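Local coordinates for F-actin-capping protein subunit alpha (Dictyostelium discoideum, PDB 4AKR) that binds the fast-growing barbed ends of actin filaments independently of calcium and blocks subunit exchange there, without severing the filament, at residues A[147-152]-A[170-175]; A[182-187]-A[208-213]. All coordinates share one frame; numbering follows the deposited sequence.

Contact 1: A[147-152]-A[170-175]; sequences KITVCI and VWTCTF
I148 meets F175 at the rim of the phenyl ring: its CG1 sits near the ring plane, 3.7 Å from CE1 of F175, so the edge rather than a face takes the contact. CG of F175 lies between its backbone N and carbonyl carbon (chi1 58°), which brings the ring nearer I148. On the same face V150 lies beside W171, CB of V150 to CB of W171 4.3 Å, but the indole leads off from this strand pair, and its NE1 is hydrogen-bonded to E232.

The other face carries K147, T149, C151, V170, T172 and T174. K147 sends its chain obliquely over T172, a diagonal neighbour, and its CD rests 3.6 Å from CG2 of T172. CG of K147 is anti to the backbone N (chi1 175°), and a bend at chi3 then takes the ammonium end off the pair. CG2 of T149 lies 4.1 Å from OG1 of T172, both on this face.

Between the two faces the antiparallel ladder is regular: I148 pairs with C173 and V150 with W171, each through two bonds, such as I148 N to C173 O at 2.7 Å; three of the four are nearly straight, W171 N to V150 O more bent. The hairpin lies inside a larger sheet, between strands 134-142 and 181-194. Helix 112-129 packs on the I148 and V150 face through F118 and A122, and Y114 meets F175 edge-to-face.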
loop_
_atom_site.group_PDB
_atom_site.type_symbol
_atom_site.label_atom_id
_atom_site.label_comp_id
_atom_site.label_asym_id
_atom_site.label_seq_id
_atom_site.Cartn_x
_atom_site.Cartn_y
_atom_site.Cartn_z
ATOM N N LYS A 147 -10.076 3.849 -33.825
ATOM C CA LYS A 147 -9.477 3.650 -32.518
ATOM C C LYS A 147 -9.996 2.340 -31.918
ATOM O O LYS A 147 -11.196 2.171 -31.712
ATOM C CB LYS A 147 -9.802 4.806 -31.569
ATOM C CG LYS A 147 -9.275 4.556 -30.155
ATOM C CD LYS A 147 -9.525 5.715 -29.190
ATOM C CE LYS A 147 -10.996 5.869 -28.854
ATOM N NZ LYS A 147 -11.208 6.860 -27.763
ATOM N N ILE A 148 -9.087 1.405 -31.658
ATOM C CA ILE A 148 -9.465 0.131 -31.054
ATOM C C ILE A 148 -8.897 0.112 -29.651
ATOM O O ILE A 148 -7.690 0.216 -29.476
ATOM C CB ILE A 148 -8.888 -1.069 -31.837
ATOM C CG1 ILE A 148 -9.425 -1.055 -33.271
ATOM C CG2 ILE A 148 -9.249 -2.379 -31.133
ATOM C CD1 ILE A 148 -10.937 -1.039 -33.358
ATOM N N THR A 149 -9.769 -0.000 -28.653
ATOM C CA THR A 149 -9.341 -0.022 -27.261
ATOM C C THR A 149 -9.382 -1.427 -26.663
ATOM O O THR A 149 -10.434 -2.071 -26.631
ATOM C CB THR A 149 -10.221 0.906 -26.404
ATOM O OG1 THR A 149 -10.266 2.207 -27.002
ATOM C CG2 THR A 149 -9.652 1.028 -24.999
ATOM N N VAL A 150 -8.230 -1.893 -26.185
ATOM C CA VAL A 150 -8.103 -3.214 -25.585
ATOM C C VAL A 150 -7.923 -3.124 -24.068
ATOM O O VAL A 150 -6.975 -2.504 -23.577
ATOM C CB VAL A 150 -6.896 -3.973 -26.154
ATOM C CG1 VAL A 150 -6.888 -5.391 -25.638
ATOM C CG2 VAL A 150 -6.932 -3.953 -27.664
ATOM N N CYS A 151 -8.833 -3.755 -23.336
ATOM C CA CYS A 151 -8.787 -3.764 -21.884
ATOM C C CYS A 151 -8.576 -5.189 -21.384
ATOM O O CYS A 151 -9.207 -6.123 -21.870
ATOM C CB CYS A 151 -10.101 -3.239 -21.303
ATOM S SG CYS A 151 -10.588 -1.575 -21.810
ATOM N N ILE A 152 -7.678 -5.349 -20.424
ATOM C CA ILE A 152 -7.414 -6.654 -19.824
ATOM C C ILE A 152 -7.411 -6.436 -18.318
ATOM O O ILE A 152 -6.805 -5.478 -17.831
ATOM C CB ILE A 152 -6.044 -7.231 -20.253
ATOM C CG1 ILE A 152 -5.985 -7.332 -21.785
ATOM C CG2 ILE A 152 -5.836 -8.600 -19.605
ATOM C CD1 ILE A 152 -4.819 -8.129 -22.328
ATOM N N VAL A 170 -4.578 -1.387 -20.376
ATOM C CA VAL A 170 -5.487 -0.702 -21.289
ATOM C C VAL A 170 -4.640 -0.167 -22.433
ATOM O O VAL A 170 -3.857 0.779 -22.254
ATOM C CB VAL A 170 -6.234 0.472 -20.607
ATOM C CG1 VAL A 170 -7.030 1.249 -21.643
ATOM C CG2 VAL A 170 -7.178 -0.061 -19.526
ATOM N N TRP A 171 -4.769 -0.807 -23.594
ATOM C CA TRP A 171 -4.027 -0.414 -24.791
ATOM C C TRP A 171 -4.968 0.207 -25.797
ATOM O O TRP A 171 -5.963 -0.402 -26.202
ATOM C CB TRP A 171 -3.338 -1.614 -25.445
ATOM C CG TRP A 171 -2.125 -2.097 -24.715
ATOM C CD1 TRP A 171 -2.086 -2.999 -23.693
ATOM C CD2 TRP A 171 -0.779 -1.647 -24.907
ATOM N NE1 TRP A 171 -0.799 -3.136 -23.231
ATOM C CE2 TRP A 171 0.023 -2.316 -23.958
ATOM C CE3 TRP A 171 -0.174 -0.735 -25.786
ATOM C CZ2 TRP A 171 1.399 -2.107 -23.859
ATOM C CZ3 TRP A 171 1.195 -0.525 -25.690
ATOM C CH2 TRP A 171 1.968 -1.211 -24.730
ATOM N N THR A 172 -4.640 1.420 -26.213
ATOM C CA THR A 172 -5.449 2.142 -27.178
ATOM C C THR A 172 -4.699 2.187 -28.489
ATOM O O THR A 172 -3.632 2.788 -28.570
ATOM C CB THR A 172 -5.710 3.554 -26.683
ATOM O OG1 THR A 172 -6.354 3.481 -25.405
ATOM C CG2 THR A 172 -6.575 4.313 -27.666
ATOM N N CYS A 173 -5.264 1.553 -29.512
ATOM C CA CYS A 173 -4.628 1.478 -30.821
ATOM C C CYS A 173 -5.340 2.308 -31.883
ATOM O O CYS A 173 -6.504 2.053 -32.210
ATOM C CB CYS A 173 -4.566 0.020 -31.268
ATOM S SG CYS A 173 -4.100 -1.109 -29.937
ATOM N N THR A 174 -4.620 3.283 -32.435
ATOM C CA THR A 174 -5.173 4.174 -33.450
ATOM C C THR A 174 -4.482 3.996 -34.800
ATOM O O THR A 174 -3.261 3.823 -34.873
ATOM C CB THR A 174 -5.057 5.642 -33.004
ATOM O OG1 THR A 174 -5.720 5.815 -31.744
ATOM C CG2 THR A 174 -5.715 6.551 -34.018
ATOM N N PHE A 175 -5.262 4.042 -35.873
ATOM C CA PHE A 175 -4.698 3.850 -37.206
ATOM C C PHE A 175 -5.620 4.212 -38.365
ATOM O O PHE A 175 -6.841 4.240 -38.230
ATOM C CB PHE A 175 -4.269 2.393 -37.361
ATOM C CG PHE A 175 -5.392 1.407 -37.156
ATOM C CD1 PHE A 175 -5.755 1.003 -35.872
ATOM C CD2 PHE A 175 -6.095 0.891 -38.244
ATOM C CE1 PHE A 175 -6.805 0.093 -35.671
ATOM C CE2 PHE A 175 -7.148 -0.023 -38.057
ATOM C CZ PHE A 175 -7.500 -0.420 -36.768
#

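Contact 2: A[182-187]-A[208-213]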
loop_
_atom_site.group_PDB
_atom_site.type_symbol
_atom_site.label_atom_id
_atom_site.label_comp_id
_atom_site.label_asym_id
_atom_site.label_seq_id
_atom_site.Cartn_x
_atom_site.Cartn_y
_atom_site.Cartn_z
ATOM N N VAL A 182 0.114 1.712 -36.893
ATOM C CA VAL A 182 -0.821 1.689 -35.786
ATOM C C VAL A 182 -0.031 2.201 -34.593
ATOM O O VAL A 182 1.048 1.694 -34.296
ATOM C CB VAL A 182 -1.294 0.260 -35.457
ATOM C CG1 VAL A 182 -2.118 0.274 -34.162
ATOM C CG2 VAL A 182 -2.112 -0.291 -36.615
ATOM N N THR A 183 -0.551 3.217 -33.926
ATOM C CA THR A 183 0.115 3.741 -32.754
ATOM C C THR A 183 -0.660 3.229 -31.549
ATOM O O THR A 183 -1.833 3.549 -31.379
ATOM C CB THR A 183 0.128 5.271 -32.743
ATOM O OG1 THR A 183 0.914 5.743 -33.845
ATOM C CG2 THR A 183 0.728 5.796 -31.427
ATOM N N SER A 184 0.001 2.418 -30.730
ATOM C CA SER A 184 -0.619 1.843 -29.542
ATOM C C SER A 184 -0.045 2.439 -28.255
ATOM O O SER A 184 1.158 2.331 -27.986
ATOM C CB SER A 184 -0.415 0.323 -29.538
ATOM O OG SER A 184 -0.893 -0.254 -30.740
ATOM N N ASN A 185 -0.914 3.070 -27.474
ATOM C CA ASN A 185 -0.528 3.677 -26.208
ATOM C C ASN A 185 -1.059 2.794 -25.109
ATOM O O ASN A 185 -2.273 2.589 -24.995
ATOM C CB ASN A 185 -1.131 5.078 -26.059
ATOM C CG ASN A 185 -0.472 6.094 -26.977
ATOM O OD1 ASN A 185 -1.144 6.938 -27.569
ATOM N ND2 ASN A 185 0.852 6.015 -27.099
ATOM N N GLY A 186 -0.145 2.280 -24.295
ATOM C CA GLY A 186 -0.546 1.406 -23.221
ATOM C C GLY A 186 -0.324 1.970 -21.841
ATOM O O GLY A 186 0.643 2.698 -21.591
ATOM N N LYS A 187 -1.245 1.634 -20.942
ATOM C CA LYS A 187 -1.160 2.053 -19.552
ATOM C C LYS A 187 -1.398 0.801 -18.710
ATOM O O LYS A 187 -2.493 0.236 -18.711
ATOM C CB LYS A 187 -2.210 3.119 -19.240
ATOM C CG LYS A 187 -2.200 3.555 -17.788
ATOM C CD LYS A 187 -3.284 4.574 -17.498
ATOM C CE LYS A 187 -3.217 5.034 -16.059
ATOM N NZ LYS A 187 -4.270 6.039 -15.755
ATOM N N LYS A 208 3.403 3.111 -21.999
ATOM C CA LYS A 208 4.264 2.748 -23.119
ATOM C C LYS A 208 3.566 3.021 -24.437
ATOM O O LYS A 208 2.342 3.103 -24.497
ATOM C CB LYS A 208 4.609 1.258 -23.061
ATOM C CG LYS A 208 5.348 0.817 -21.813
ATOM C CD LYS A 208 6.800 1.243 -21.852
ATOM C CE LYS A 208 7.552 0.722 -20.635
ATOM N NZ LYS A 208 9.006 1.058 -20.699
ATOM N N GLN A 209 4.355 3.158 -25.492
ATOM C CA GLN A 209 3.809 3.381 -26.822
ATOM C C GLN A 209 4.587 2.535 -27.817
ATOM O O GLN A 209 5.816 2.548 -27.819
ATOM C CB GLN A 209 3.900 4.859 -27.238
ATOM C CG GLN A 209 3.489 5.095 -28.703
ATOM C CD GLN A 209 3.567 6.548 -29.138
ATOM O OE1 GLN A 209 2.733 7.375 -28.767
ATOM N NE2 GLN A 209 4.576 6.863 -29.928
ATOM N N THR A 210 3.866 1.790 -28.649
ATOM C CA THR A 210 4.505 0.960 -29.657
ATOM C C THR A 210 3.951 1.340 -31.019
ATOM O O THR A 210 2.971 2.086 -31.122
ATOM C CB THR A 210 4.237 -0.545 -29.426
ATOM O OG1 THR A 210 2.839 -0.807 -29.560
ATOM C CG2 THR A 210 4.693 -0.964 -28.045
ATOM N N THR A 211 4.586 0.826 -32.062
ATOM C CA THR A 211 4.157 1.108 -33.419
ATOM C C THR A 211 4.251 -0.144 -34.283
ATOM O O THR A 211 5.165 -0.960 -34.117
ATOM C CB THR A 211 5.022 2.223 -34.041
ATOM O OG1 THR A 211 4.893 3.415 -33.258
ATOM C CG2 THR A 211 4.573 2.519 -35.461
ATOM N N SER A 212 3.302 -0.294 -35.203
ATOM C CA SER A 212 3.285 -1.440 -36.101
ATOM C C SER A 212 2.486 -1.125 -37.374
ATOM O O SER A 212 1.709 -0.166 -37.415
ATOM C CB SER A 212 2.721 -2.665 -35.368
ATOM O OG SER A 212 1.567 -2.327 -34.629
ATOM N N PRO A 213 2.674 -1.931 -38.431
ATOM C CA PRO A 213 2.001 -1.767 -39.726
ATOM C C PRO A 213 0.473 -1.845 -39.741
ATOM O O PRO A 213 -0.127 -2.705 -39.100
ATOM C CB PRO A 213 2.616 -2.877 -40.581
ATOM C CG PRO A 213 3.935 -3.139 -39.939
ATOM C CD PRO A 213 3.606 -3.069 -38.476
HETATM O O HOH W 1 1.254 -0.537 -32.532
#
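The two side-chain amides of N185 and Q209 run alongside one another, with planes 36° apart. They meet at their edges: ND2 of N185 donates to OE1 of Q209 at 2.9 Å. CG2 of T183 lies over one face of the Q209 amide, 3.7 Å from both CD and OE1 of Q209. The bond uses a lone pair in the plane of the Q209 carbonyl, and OE1 lies almost in the N185 amide plane too, consistent with the bond fixing how they are turned. Q209 extends to it with a trans first torsion (chi1 173°).

On the reverse face, a water sits among V182, S184, T210 and S212. It donates to O of V182 at 2.9 Å and to OG of S212 at 2.8 Å, and is also hydrogen-bonded to OG of S184; its link to OG1 of T210, which packs 3.4 Å from CB of S184, is long and weak.

The backbones form hydrogen-bonded pairs at V182 with S212, S184 with T210 and G186 with K208, and CA of Q209 adds a CH···O contact to O of S184 at 3.1 Å. Helix 217-248 backs the water-bearing face, where A227 and A231 touch T210 and A224 touches S212. This long antiparallel hairpin is outermost within this chain in its five-stranded sheet, as in the capping-protein fold, where the two subunits contribute to one ten-stranded sheet.

From the N terminus, the chain runs along strand 145-158, turns, and returns along 163-175, where contact 1 closes one hairpin. A short connection leads into 181-194, and after another turn 198-213 comes back to close the next at contact 2. The two loops follow in series, neither nested nor crossed. Their inner strands are neighbours in one antiparallel sheet: T183 N probably bonds to T174 O, and T172 N to N185 O, each at 2.9 Å. On the helix-covered face, SG of C173 packs against OG of S184, and the indole of W171 lies against G186. Helix 112-129 packs on contact 1, while helix 217-248 backs contact 2 and also reaches contact 1 through E232.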